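Local coordinates for chromosome segregation protein smc (Pyrococcus furiosus, PDB 3KTA) that is probably required for chromosome condensation and partitioning, its chain here being the C-terminal part of the ATP-binding cassette head of an SMC protein, at residues 80-85 against 118-123; 25-30 against 108-113; 7-12 against 35-40; 76-81 against 88-93; 128-133 against 151-156. All blocks are in the same frame, centred on the assembly; numbering follows the deposited sequence.

Interaction 1: 80-85 against 118-123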
# COMPACT_ATOMS: atom_id res chain seq x y z
N ALA B 80 0.53 -12.22 -6.48
CA ALA B 80 -0.04 -13.57 -6.55
C ALA B 80 -1.32 -13.63 -5.73
O ALA B 80 -2.32 -14.23 -6.13
CB ALA B 80 0.99 -14.61 -6.03
N ILE B 81 -1.29 -13.00 -4.56
CA ILE B 81 -2.48 -12.88 -3.74
C ILE B 81 -3.52 -12.00 -4.44
O ILE B 81 -4.69 -12.35 -4.50
CB ILE B 81 -2.13 -12.28 -2.36
CG1 ILE B 81 -1.14 -13.20 -1.64
CG2 ILE B 81 -3.39 -12.12 -1.52
CD1 ILE B 81 -0.59 -12.62 -0.33
N GLN B 82 -3.09 -10.86 -4.96
CA GLN B 82 -4.02 -9.92 -5.57
C GLN B 82 -4.80 -10.58 -6.70
O GLN B 82 -5.99 -10.33 -6.87
CB GLN B 82 -3.27 -8.68 -6.09
CG GLN B 82 -4.19 -7.53 -6.51
CD GLN B 82 -4.66 -7.64 -7.94
OE1 GLN B 82 -4.08 -8.37 -8.76
NE2 GLN B 82 -5.71 -6.90 -8.27
N LYS B 83 -4.11 -11.40 -7.49
CA LYS B 83 -4.76 -12.04 -8.64
C LYS B 83 -5.86 -12.99 -8.16
O LYS B 83 -6.93 -13.08 -8.78
CB LYS B 83 -3.72 -12.78 -9.50
CG LYS B 83 -4.34 -13.58 -10.67
CD LYS B 83 -3.27 -14.04 -11.66
CE LYS B 83 -3.87 -14.93 -12.76
NZ LYS B 83 -4.48 -16.17 -12.18
N PHE B 84 -5.61 -13.69 -7.06
CA PHE B 84 -6.58 -14.63 -6.51
C PHE B 84 -7.75 -13.93 -5.82
O PHE B 84 -8.91 -14.33 -5.97
CB PHE B 84 -5.91 -15.57 -5.51
CG PHE B 84 -6.88 -16.46 -4.80
CD1 PHE B 84 -7.46 -17.54 -5.46
CD2 PHE B 84 -7.23 -16.21 -3.49
CE1 PHE B 84 -8.36 -18.36 -4.80
CE2 PHE B 84 -8.14 -17.02 -2.83
CZ PHE B 84 -8.70 -18.10 -3.49
N LYS B 85 -7.43 -12.89 -5.05
CA LYS B 85 -8.44 -12.15 -4.32
C LYS B 85 -8.10 -10.66 -4.31
O LYS B 85 -7.38 -10.19 -3.44
CB LYS B 85 -8.53 -12.67 -2.88
CG LYS B 85 -9.59 -11.97 -2.05
CD LYS B 85 -9.65 -12.50 -0.62
N SER B 118 -8.35 -3.91 -8.82
CA SER B 118 -8.09 -3.22 -7.56
C SER B 118 -7.60 -1.80 -7.83
O SER B 118 -7.03 -1.53 -8.89
CB SER B 118 -7.00 -3.94 -6.75
OG SER B 118 -7.37 -5.27 -6.41
N GLN B 119 -7.77 -0.92 -6.85
CA GLN B 119 -7.22 0.43 -6.90
C GLN B 119 -5.76 0.39 -6.44
O GLN B 119 -5.43 -0.32 -5.48
CB GLN B 119 -8.05 1.33 -5.99
CG GLN B 119 -7.54 2.76 -5.85
CD GLN B 119 -8.49 3.57 -4.99
OE1 GLN B 119 -8.84 3.15 -3.87
NE2 GLN B 119 -8.94 4.71 -5.49
N PHE B 120 -4.89 1.14 -7.11
CA PHE B 120 -3.49 1.26 -6.72
C PHE B 120 -3.12 2.71 -6.51
O PHE B 120 -3.37 3.55 -7.39
CB PHE B 120 -2.59 0.64 -7.80
CG PHE B 120 -2.65 -0.84 -7.82
CD1 PHE B 120 -3.66 -1.51 -8.51
CD2 PHE B 120 -1.72 -1.59 -7.10
CE1 PHE B 120 -3.71 -2.89 -8.51
CE2 PHE B 120 -1.79 -2.96 -7.08
CZ PHE B 120 -2.79 -3.62 -7.78
N ILE B 121 -2.51 3.00 -5.37
CA ILE B 121 -1.99 4.34 -5.10
C ILE B 121 -0.50 4.18 -4.86
O ILE B 121 -0.09 3.48 -3.93
CB ILE B 121 -2.65 4.96 -3.84
CG1 ILE B 121 -4.15 5.11 -4.06
CG2 ILE B 121 -2.01 6.31 -3.50
CD1 ILE B 121 -4.93 5.26 -2.76
N VAL B 122 0.31 4.80 -5.71
CA VAL B 122 1.73 4.50 -5.72
C VAL B 122 2.54 5.79 -5.64
O VAL B 122 2.41 6.65 -6.49
CB VAL B 122 2.11 3.77 -7.04
CG1 VAL B 122 3.62 3.49 -7.09
CG2 VAL B 122 1.32 2.48 -7.21
N ILE B 123 3.36 5.91 -4.60
CA ILE B 123 4.28 7.03 -4.49
C ILE B 123 5.59 6.64 -5.15
O ILE B 123 6.12 5.57 -4.86
CB ILE B 123 4.57 7.36 -3.03
CG1 ILE B 123 3.28 7.82 -2.33
CG2 ILE B 123 5.66 8.44 -2.96
CD1 ILE B 123 3.36 7.79 -0.80

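Interaction 2: 25-30 against 108-113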
# COMPACT_ATOMS: atom_id res chain seq x y z
N ALA B 25 8.21 -15.29 -12.87
CA ALA B 25 8.86 -15.51 -14.17
C ALA B 25 8.66 -14.31 -15.10
O ALA B 25 9.54 -13.98 -15.89
CB ALA B 25 8.34 -16.79 -14.82
N LYS B 26 7.50 -13.67 -15.00
CA LYS B 26 7.21 -12.46 -15.78
C LYS B 26 8.10 -11.29 -15.36
O LYS B 26 8.69 -10.60 -16.20
CB LYS B 26 5.74 -12.08 -15.62
CG LYS B 26 5.24 -10.98 -16.54
CD LYS B 26 3.73 -11.09 -16.74
CE LYS B 26 2.99 -11.09 -15.40
NZ LYS B 26 1.50 -11.14 -15.56
N LEU B 27 8.20 -11.08 -14.05
CA LEU B 27 8.97 -9.96 -13.52
C LEU B 27 10.48 -10.15 -13.70
O LEU B 27 11.22 -9.19 -13.87
CB LEU B 27 8.65 -9.74 -12.04
CG LEU B 27 7.23 -9.27 -11.73
CD1 LEU B 27 7.04 -9.12 -10.21
CD2 LEU B 27 6.91 -7.96 -12.46
N SER B 28 10.92 -11.40 -13.64
CA SER B 28 12.33 -11.75 -13.87
C SER B 28 12.49 -12.75 -15.01
O SER B 28 12.61 -13.95 -14.79
CB SER B 28 12.95 -12.34 -12.60
OG SER B 28 13.01 -11.37 -11.58
N PRO B 29 12.47 -12.25 -16.25
CA PRO B 29 12.57 -13.15 -17.41
C PRO B 29 13.77 -14.09 -17.29
O PRO B 29 14.86 -13.65 -16.92
CB PRO B 29 12.73 -12.18 -18.59
CG PRO B 29 12.03 -10.93 -18.13
CD PRO B 29 12.33 -10.84 -16.65
N GLY B 30 13.54 -15.37 -17.56
CA GLY B 30 14.59 -16.37 -17.44
C GLY B 30 14.73 -16.95 -16.04
O GLY B 30 15.49 -17.90 -15.83
N ALA B 108 5.38 -1.91 -13.19
CA ALA B 108 4.37 -0.95 -13.61
C ALA B 108 3.34 -1.58 -14.54
O ALA B 108 2.14 -1.31 -14.44
CB ALA B 108 5.04 0.26 -14.27
N ASP B 109 3.79 -2.45 -15.45
CA ASP B 109 2.87 -3.15 -16.34
C ASP B 109 1.94 -4.07 -15.54
O ASP B 109 0.76 -4.19 -15.87
CB ASP B 109 3.63 -3.98 -17.37
CG ASP B 109 4.28 -3.13 -18.45
OD1 ASP B 109 4.09 -1.90 -18.47
OD2 ASP B 109 5.00 -3.72 -19.28
N LEU B 110 2.47 -4.72 -14.51
CA LEU B 110 1.67 -5.61 -13.67
C LEU B 110 0.65 -4.79 -12.85
O LEU B 110 -0.49 -5.20 -12.67
CB LEU B 110 2.59 -6.40 -12.74
CG LEU B 110 1.97 -7.34 -11.70
CD1 LEU B 110 1.07 -8.35 -12.37
CD2 LEU B 110 3.11 -8.02 -10.94
N ILE B 111 1.06 -3.62 -12.37
CA ILE B 111 0.13 -2.71 -11.71
C ILE B 111 -1.00 -2.28 -12.65
O ILE B 111 -2.18 -2.36 -12.28
CB ILE B 111 0.84 -1.47 -11.10
CG1 ILE B 111 1.61 -1.87 -9.84
CG2 ILE B 111 -0.18 -0.36 -10.77
CD1 ILE B 111 2.73 -0.87 -9.45
N LYS B 112 -0.66 -1.88 -13.87
CA LYS B 112 -1.66 -1.46 -14.85
C LYS B 112 -2.69 -2.56 -15.10
O LYS B 112 -3.90 -2.32 -15.06
CB LYS B 112 -0.99 -1.06 -16.17
CG LYS B 112 -1.94 -0.43 -17.17
CD LYS B 112 -2.26 0.99 -16.76
CE LYS B 112 -2.90 1.76 -17.89
NZ LYS B 112 -3.40 3.05 -17.41
N GLU B 113 -2.23 -3.79 -15.33
CA GLU B 113 -3.13 -4.92 -15.55
C GLU B 113 -3.99 -5.19 -14.32
O GLU B 113 -5.22 -5.38 -14.41
CB GLU B 113 -2.35 -6.17 -15.93
CG GLU B 113 -3.23 -7.40 -16.15
CD GLU B 113 -4.15 -7.27 -17.35
OE1 GLU B 113 -3.91 -6.40 -18.21
OE2 GLU B 113 -5.12 -8.06 -17.44

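Interaction 3: 7-12 against 35-40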
# COMPACT_ATOMS: atom_id res chain seq x y z
N ASN B 7 -9.34 -28.32 2.87
CA ASN B 7 -9.76 -28.26 1.47
C ASN B 7 -9.83 -26.83 0.94
O ASN B 7 -9.36 -26.56 -0.17
CB ASN B 7 -11.11 -28.95 1.28
CG ASN B 7 -11.06 -30.43 1.60
OD1 ASN B 7 -10.08 -31.12 1.31
ND2 ASN B 7 -12.13 -30.94 2.20
N VAL B 8 -10.41 -25.93 1.73
CA VAL B 8 -10.46 -24.52 1.35
C VAL B 8 -9.04 -23.95 1.28
O VAL B 8 -8.71 -23.22 0.34
CB VAL B 8 -11.32 -23.68 2.33
CG1 VAL B 8 -11.28 -22.20 1.94
CG2 VAL B 8 -12.76 -24.19 2.36
N PHE B 9 -8.20 -24.30 2.25
CA PHE B 9 -6.82 -23.82 2.25
C PHE B 9 -6.08 -24.26 1.00
O PHE B 9 -5.44 -23.45 0.34
CB PHE B 9 -6.05 -24.27 3.49
CG PHE B 9 -4.62 -23.79 3.52
CD1 PHE B 9 -4.28 -22.56 4.08
CD2 PHE B 9 -3.61 -24.56 2.97
CE1 PHE B 9 -2.96 -22.12 4.09
CE2 PHE B 9 -2.29 -24.13 2.97
CZ PHE B 9 -1.96 -22.91 3.53
N MSE B 10 -6.16 -25.55 0.69
CA MSE B 10 -5.38 -26.09 -0.43
C MSE B 10 -5.79 -25.49 -1.79
O MSE B 10 -4.95 -25.27 -2.66
CB MSE B 10 -5.42 -27.63 -0.44
CG MSE B 10 -4.56 -28.26 0.69
SE MSE B 10 -2.74 -27.65 0.77
CE MSE B 10 -2.31 -27.78 -1.13
N ARG B 11 -7.08 -25.22 -1.96
CA ARG B 11 -7.55 -24.57 -3.19
C ARG B 11 -6.95 -23.17 -3.28
O ARG B 11 -6.49 -22.73 -4.34
CB ARG B 11 -9.09 -24.51 -3.22
CG ARG B 11 -9.67 -23.99 -4.52
CD ARG B 11 -11.20 -23.99 -4.50
NE ARG B 11 -11.75 -23.19 -3.41
N THR B 12 -6.93 -22.48 -2.15
CA THR B 12 -6.37 -21.13 -2.11
C THR B 12 -4.86 -21.19 -2.32
O THR B 12 -4.32 -20.43 -3.12
CB THR B 12 -6.70 -20.44 -0.78
OG1 THR B 12 -8.12 -20.27 -0.68
CG2 THR B 12 -6.02 -19.08 -0.73
N LEU B 35 6.41 -21.38 -4.26
CA LEU B 35 5.97 -21.43 -2.87
C LEU B 35 5.96 -22.89 -2.43
O LEU B 35 5.53 -23.77 -3.18
CB LEU B 35 4.57 -20.84 -2.71
CG LEU B 35 4.34 -19.40 -3.17
CD1 LEU B 35 2.96 -18.94 -2.75
CD2 LEU B 35 5.41 -18.47 -2.61
N ILE B 36 6.42 -23.14 -1.21
CA ILE B 36 6.51 -24.50 -0.70
C ILE B 36 5.92 -24.58 0.70
O ILE B 36 6.30 -23.81 1.56
CB ILE B 36 7.98 -24.94 -0.62
CG1 ILE B 36 8.66 -24.74 -1.98
CG2 ILE B 36 8.10 -26.38 -0.14
CD1 ILE B 36 10.16 -24.91 -1.93
N LEU B 37 4.97 -25.48 0.91
CA LEU B 37 4.47 -25.72 2.27
C LEU B 37 5.49 -26.57 3.02
O LEU B 37 5.92 -27.60 2.52
CB LEU B 37 3.11 -26.43 2.23
CG LEU B 37 1.94 -25.59 1.71
CD1 LEU B 37 0.69 -26.42 1.47
CD2 LEU B 37 1.65 -24.43 2.67
N GLU B 38 5.89 -26.12 4.20
CA GLU B 38 6.89 -26.84 4.99
C GLU B 38 6.37 -28.22 5.35
O GLU B 38 7.15 -29.18 5.49
CB GLU B 38 7.22 -26.07 6.27
CG GLU B 38 8.05 -24.83 6.04
CD GLU B 38 8.49 -24.19 7.34
OE1 GLU B 38 7.89 -24.50 8.38
OE2 GLU B 38 9.45 -23.39 7.31
N ASN B 39 5.05 -28.32 5.49
CA ASN B 39 4.40 -29.57 5.83
C ASN B 39 3.17 -29.78 4.95
O ASN B 39 2.05 -29.44 5.34
CB ASN B 39 4.02 -29.59 7.31
CG ASN B 39 3.69 -30.98 7.81
OD1 ASN B 39 2.96 -31.73 7.17
ND2 ASN B 39 4.23 -31.33 8.97
N PRO B 40 3.36 -30.35 3.75
CA PRO B 40 2.27 -30.57 2.80
C PRO B 40 1.13 -31.46 3.31
O PRO B 40 -0.02 -31.26 2.92
CB PRO B 40 2.97 -31.24 1.61
CG PRO B 40 4.39 -30.84 1.73
CD PRO B 40 4.67 -30.70 3.19

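Interaction 4: 76-81 against 88-93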
# COMPACT_ATOMS: atom_id res chain seq x y z
N ALA B 76 6.14 -10.27 -6.36
CA ALA B 76 5.50 -11.41 -6.99
C ALA B 76 4.52 -12.06 -6.02
O ALA B 76 3.46 -12.51 -6.41
CB ALA B 76 6.54 -12.43 -7.46
N PHE B 77 4.88 -12.08 -4.74
CA PHE B 77 4.00 -12.64 -3.73
C PHE B 77 2.73 -11.80 -3.52
O PHE B 77 1.61 -12.33 -3.49
CB PHE B 77 4.78 -12.80 -2.41
CG PHE B 77 4.01 -13.48 -1.33
CD1 PHE B 77 3.62 -14.80 -1.45
CD2 PHE B 77 3.69 -12.79 -0.17
CE1 PHE B 77 2.92 -15.43 -0.45
CE2 PHE B 77 2.98 -13.42 0.85
CZ PHE B 77 2.60 -14.75 0.70
N VAL B 78 2.90 -10.49 -3.39
CA VAL B 78 1.76 -9.59 -3.20
C VAL B 78 0.79 -9.72 -4.37
O VAL B 78 -0.43 -9.84 -4.19
CB VAL B 78 2.23 -8.13 -3.10
CG1 VAL B 78 1.02 -7.16 -3.17
CG2 VAL B 78 3.02 -7.91 -1.82
N PHE B 79 1.35 -9.68 -5.58
CA PHE B 79 0.52 -9.78 -6.78
C PHE B 79 -0.10 -11.16 -7.01
O PHE B 79 -1.16 -11.24 -7.63
CB PHE B 79 1.28 -9.24 -7.99
CG PHE B 79 1.29 -7.73 -8.04
CD1 PHE B 79 0.23 -7.06 -8.64
CD2 PHE B 79 2.28 -7.01 -7.44
CE1 PHE B 79 0.19 -5.68 -8.67
CE2 PHE B 79 2.25 -5.61 -7.46
CZ PHE B 79 1.19 -4.95 -8.08
N ALA B 80 0.53 -12.22 -6.48
CA ALA B 80 -0.04 -13.57 -6.55
C ALA B 80 -1.32 -13.63 -5.73
O ALA B 80 -2.32 -14.23 -6.13
CB ALA B 80 0.99 -14.61 -6.03
N ILE B 81 -1.29 -13.00 -4.56
CA ILE B 81 -2.48 -12.88 -3.74
C ILE B 81 -3.52 -12.00 -4.44
O ILE B 81 -4.69 -12.35 -4.50
CB ILE B 81 -2.13 -12.28 -2.36
CG1 ILE B 81 -1.14 -13.20 -1.64
CG2 ILE B 81 -3.39 -12.12 -1.52
CD1 ILE B 81 -0.59 -12.62 -0.33
N PRO B 88 -9.47 -4.21 -2.05
CA PRO B 88 -10.08 -2.95 -2.52
C PRO B 88 -9.02 -1.97 -3.04
O PRO B 88 -9.19 -1.43 -4.14
CB PRO B 88 -10.80 -2.42 -1.28
CG PRO B 88 -11.20 -3.69 -0.54
CD PRO B 88 -9.98 -4.61 -0.72
N PHE B 89 -7.94 -1.79 -2.29
CA PHE B 89 -6.87 -0.89 -2.75
C PHE B 89 -5.51 -1.34 -2.23
O PHE B 89 -5.43 -2.07 -1.24
CB PHE B 89 -7.13 0.56 -2.33
CG PHE B 89 -6.99 0.81 -0.87
CD1 PHE B 89 -8.06 0.61 -0.02
CD2 PHE B 89 -5.77 1.23 -0.33
CE1 PHE B 89 -7.93 0.85 1.33
CE2 PHE B 89 -5.64 1.48 1.03
CZ PHE B 89 -6.72 1.26 1.86
N TYR B 90 -4.46 -0.90 -2.93
CA TYR B 90 -3.08 -1.14 -2.51
C TYR B 90 -2.43 0.22 -2.40
O TYR B 90 -2.69 1.10 -3.22
CB TYR B 90 -2.33 -2.00 -3.56
CG TYR B 90 -2.91 -3.39 -3.58
CD1 TYR B 90 -4.09 -3.65 -4.26
CD2 TYR B 90 -2.31 -4.43 -2.87
CE1 TYR B 90 -4.67 -4.91 -4.24
CE2 TYR B 90 -2.88 -5.70 -2.85
CZ TYR B 90 -4.05 -5.93 -3.53
OH TYR B 90 -4.63 -7.16 -3.51
N LEU B 91 -1.60 0.39 -1.38
CA LEU B 91 -0.83 1.62 -1.21
C LEU B 91 0.63 1.22 -1.20
O LEU B 91 1.05 0.42 -0.36
CB LEU B 91 -1.20 2.30 0.10
CG LEU B 91 -0.33 3.49 0.49
CD1 LEU B 91 -0.49 4.65 -0.47
CD2 LEU B 91 -0.76 3.92 1.88
N PHE B 92 1.38 1.71 -2.17
CA PHE B 92 2.78 1.34 -2.33
C PHE B 92 3.61 2.62 -2.24
O PHE B 92 3.45 3.51 -3.07
CB PHE B 92 3.04 0.75 -3.72
CG PHE B 92 2.42 -0.60 -3.97
CD1 PHE B 92 2.09 -1.47 -2.94
CD2 PHE B 92 2.24 -1.02 -5.28
CE1 PHE B 92 1.55 -2.73 -3.22
CE2 PHE B 92 1.71 -2.28 -5.58
CZ PHE B 92 1.37 -3.14 -4.55
N ASP B 93 4.52 2.70 -1.28
CA ASP B 93 5.38 3.89 -1.12
C ASP B 93 6.84 3.61 -1.52
O ASP B 93 7.58 2.98 -0.77
CB ASP B 93 5.31 4.33 0.34
CG ASP B 93 5.89 5.72 0.56
OD1 ASP B 93 6.59 6.26 -0.34
OD2 ASP B 93 5.60 6.29 1.64

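Interaction 5: 128-133 against 151-156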
# COMPACT_ATOMS: atom_id res chain seq x y z
N VAL B 128 9.49 5.62 -15.25
CA VAL B 128 8.99 4.39 -15.86
C VAL B 128 7.90 3.74 -15.02
O VAL B 128 7.16 2.90 -15.52
CB VAL B 128 10.12 3.38 -16.17
CG1 VAL B 128 11.06 3.96 -17.19
CG2 VAL B 128 10.89 3.05 -14.92
N MSE B 129 7.81 4.13 -13.75
CA MSE B 129 6.69 3.70 -12.91
C MSE B 129 5.43 4.52 -13.17
O MSE B 129 4.34 3.94 -13.20
CB MSE B 129 7.04 3.78 -11.41
CG MSE B 129 5.86 3.45 -10.47
SE MSE B 129 5.25 1.60 -10.58
CE MSE B 129 6.43 0.89 -9.22
N MSE B 130 5.62 5.84 -13.32
CA MSE B 130 4.58 6.89 -13.41
C MSE B 130 3.84 6.94 -14.76
O MSE B 130 2.67 7.33 -14.82
CB MSE B 130 5.22 8.32 -13.10
CG MSE B 130 5.51 9.42 -14.33
SE MSE B 130 5.59 11.14 -13.46
CE MSE B 130 3.87 11.04 -12.56
N ALA B 131 4.53 6.56 -15.82
CA ALA B 131 4.17 7.02 -17.17
C ALA B 131 2.75 6.68 -17.61
O ALA B 131 2.12 7.48 -18.32
CB ALA B 131 5.18 6.48 -18.18
N ASN B 132 2.28 5.50 -17.24
CA ASN B 132 0.95 5.05 -17.63
C ASN B 132 -0.09 5.08 -16.51
O ASN B 132 -1.10 4.40 -16.60
CB ASN B 132 1.02 3.63 -18.21
CG ASN B 132 1.81 3.58 -19.50
OD1 ASN B 132 1.65 4.44 -20.37
ND2 ASN B 132 2.67 2.58 -19.63
N ALA B 133 0.16 5.87 -15.48
CA ALA B 133 -0.83 6.05 -14.42
C ALA B 133 -2.10 6.68 -15.00
O ALA B 133 -2.03 7.44 -15.97
CB ALA B 133 -0.27 6.92 -13.32
N LEU B 151 -1.55 16.74 -11.89
CA LEU B 151 -0.51 17.00 -12.88
C LEU B 151 -0.79 16.27 -14.18
O LEU B 151 -1.23 15.12 -14.18
CB LEU B 151 0.86 16.54 -12.38
CG LEU B 151 1.52 17.24 -11.20
CD1 LEU B 151 2.82 16.52 -10.82
CD2 LEU B 151 1.78 18.71 -11.51
N SER B 152 -0.48 16.93 -15.30
CA SER B 152 -0.38 16.25 -16.59
C SER B 152 0.94 15.49 -16.64
O SER B 152 1.85 15.75 -15.84
CB SER B 152 -0.38 17.27 -17.71
OG SER B 152 0.75 18.11 -17.59
N LEU B 153 1.05 14.56 -17.58
CA LEU B 153 2.28 13.80 -17.75
C LEU B 153 3.48 14.71 -18.07
O LEU B 153 4.56 14.54 -17.51
CB LEU B 153 2.13 12.75 -18.84
CG LEU B 153 3.39 11.91 -19.08
CD1 LEU B 153 3.88 11.28 -17.78
CD2 LEU B 153 3.12 10.82 -20.12
N GLU B 154 3.28 15.68 -18.95
CA GLU B 154 4.38 16.56 -19.32
C GLU B 154 4.92 17.31 -18.11
O GLU B 154 6.13 17.45 -17.95
CB GLU B 154 3.95 17.54 -20.43
CG GLU B 154 5.04 18.50 -20.89
CD GLU B 154 5.00 19.83 -20.16
OE1 GLU B 154 3.91 20.22 -19.69
OE2 GLU B 154 6.05 20.49 -20.07
N LYS B 155 4.01 17.79 -17.25
CA LYS B 155 4.43 18.51 -16.05
C LYS B 155 5.11 17.58 -15.06
O LYS B 155 6.12 17.94 -14.44
CB LYS B 155 3.25 19.21 -15.38
CG LYS B 155 2.80 20.50 -16.07
CD LYS B 155 1.75 21.22 -15.23
N ALA B 156 4.55 16.39 -14.89
CA ALA B 156 5.12 15.43 -13.94
C ALA B 156 6.53 15.04 -14.37
O ALA B 156 7.41 14.86 -13.53
CB ALA B 156 4.24 14.21 -13.81

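Interaction 1: 80-85 against 118-123
Gln82, near the C-terminal end of helix 67-84, reaches Ser118, just before strand 119-123, with the one hydrogen bond of this contact. Gln82 NE2 donates to Ser118 OG at 3.0 Å; the N-H...O angle of 168° makes the bond nearly straight, and the acceptor lies almost in the amide plane. Ser118 OG is hydrogen-bonded in addition to the carbonyl O of Ala87, so the hydroxyl links the helix to the turn beyond it. The amide's other end, OE1, has a weak hydrogen bond to Ser114. Chi1 of -169° carries the Gln82 chain out from the helix, and the bend at chi2 (-86°) turns the amide to Ser118.

Van der Waals contact is slighter: Gln82 CG lies 4.3 Å from Phe120 CZ, an oblique approach to a ring that stacks on Tyr90. A leucine in place of Gln82 has no amide, and the buried Ser118 OG would probably be left without this donor, with Ser114 losing its weak partner.

All three touching side chains are buried where helix 67-84 packs on parallel strands 89-93 and 119-123. The partner chain extends that sheet, as expected of the P-loop NTPase fold of an ABC-type ATPase head.

Interaction 2: 25-30 against 108-113
Leu27, in the last turn of helix 4-27, meets Leu110 of helix 101-114 where the backbones come nearest, their CA atoms 8.5 Å apart. The close part of the contact is a single methyl facing a fork: Leu110 CD2 lies 4.1 Å from Leu27 CD2 and 4.1 Å from Leu27 CD1. The two side chains cross at about a right angle, which lets both branches of Leu27 share that one methyl. Leu110 carries its CG anti to the backbone N (chi1 177°), which, with its CB pointing at helix 4-27, brings CD2 to Leu27. Both leucines are buried, and these separations indicate ordinary van der Waals contact between the two.

The other side is looser and faces solvent. Lys26, exposed, reaches over with a bend at chi3, and its NZ comes within 4.3 Å of Leu110 CD1, a marginal approach of a charged end to a methyl. No hydrogen bond joins 25-30 to 108-113, so the contact depends on apolar packing.

Further support lies nearby. Leu110 also packs on Phe79 of helix 67-84, Leu27 touches Val107, and the carbonyl O of Leu27 accepts a hydrogen bond from Arg106 NE. The leucine pair thus sits where helices 4-27, 67-84 and 101-114 converge.

Interaction 3: 7-12 against 35-40
Met10 and Leu37 face each other across a wide backbone gap between helix 4-27 and the end of strand 32-37: the nearest CA atoms, those of Met10 and Pro40, are 9.4 Å apart, so side chains alone bridge it.

Leu37 does most of the bridging from the strand, its bond from CA to CB pointing at the helix and its two methyls dividing the work. Leu37 CD1 lies 3.7 Å from the selenium of Met10, which is present as selenomethionine, and 4.0 Å from Phe9 CE2. Leu37 CD2 sits at the edge of the Phe9 ring, near its plane, 4.0 Å from both CE2 and CZ of that ring. The leucine therefore meets the rim of the aromatic group, and the two side chains run side by side, pointing opposite ways.

Met10 is folded to fit. The chi2 bend (-52°) brings the selenium to the rim of the Phe9 ring, in its plane; the chi3 bend (-46°) then turns CE back to within 4.2 Å of Leu37 CD1. Phe9, whose CB points at the strand, extends its ring on that side with chi1 at 180°.

Pro43 touches Phe9, Met10 and Leu37, and Phe13, one turn along the helix from Phe9, adds to the packing on Leu37. Asp164 of the partner chain also packs on Phe9. The arrangement is that of a long helix lying against an antiparallel pair, strands 32-37 and 48-53, within the head domain; as in other SMC proteins, this helix probably leads in from the coiled coil.

Interaction 4: 76-81 against 88-93
Phe79 and Phe92 set the geometry of this contact, their rings meeting obliquely with planes at 61° and centroids 5.9 Å apart. Phe79 CZ comes in at the edge of Phe92, in that ring's plane, 3.7 Å from Phe92 CE2; relative to the Phe79 ring the approach is oblique.

Beside it, Val78 CG1 touches both Phe92 and Tyr90. A chi1 of 169° swings this methyl out from the helix, 4.3 Å from Phe92 CZ, near that ring's plane, and 4.2 Å from Tyr90 CE2, which it meets obliquely. The axes of 76-81 and 89-93 come within 11.9 Å at 169°, almost antiparallel.

Cutting Phe79 back to an alanine is likely to open a gap beside the edge of Phe92 and leave that ring freer to shift, while also taking a neighbour from Leu110 and Ile111.

No hydrogen bond crosses between 76-81 and 88-93. The one polar end among the touching side chains, Tyr90 OH, is bonded elsewhere, to Ala87 N and to Tyr140 of the partner chain, so the contact itself is purely apolar, binding helix 67-84 to what sequence identifies as the Walker B strand.

Interaction 5: 128-133 against 151-156
Met130, a selenomethionine, lays its end against Ala156 where helix 153-164 packs over the short helix 127-130, part of the P-loop NTPase-type head. Both its SE and its CE are 3.4 Å from Ala156 CB, and the carbon pair is closer than usual van der Waals contact. The Met130 chi1 of 106° falls away from the staggered positions; with that close approach it suggests a side chain squeezed into place, though part of the effect may lie in the model.

Leu153 closes over the same residue from the helix start. Its CD1 lies 4.2 Å from Met130 CG, while the second branch, CD2, is 3.9 Å from the carbonyl O of Ala131. In Leu153, chi1 of 180° and chi2 of 54° together set the two methyls there. This side is more open, Leu153 being exposed, whereas Met130 and Ala156 are buried.

A further shell holds the pieces. Ile136 of strand 135-142 touches Met130 and Ala156, and Leu160 adds to the packing on Met130. A type I turn from Met130 to Ala133 is closed by Ala133 N bonding to Met130 O. Helix 153-164 is capped at its start by Ser152, the N-cap, whose OG accepts from Lys155 N at 3.3 Å.

How the interactions relate
Interactions 1 and 4 are nearly one site, centres 4 Å apart: they share Ala80 and Ile81, and Gln82 CG lies 3.1 Å from Tyr90 OH. Interaction 2 joins them through Leu110 CD2, 3.4 Å from Phe79 CG. Interaction 5 connects to interaction 2 by Lys112 NZ and Asn132 O, 2.8 Å apart and probably hydrogen-bonded. Interaction 3 lies at the far end, its centre 40 Å from that of interaction 5, yet it touches interaction 1, Thr12 OG1 lying 3.6 Å from Phe84 CZ. The Phe92 side chain of interaction 4 is about 11 Å from a magnesium ion, and that of Met130 in interaction 5 about 14 Å from the bis(adenosine)-5'-pentaphosphate.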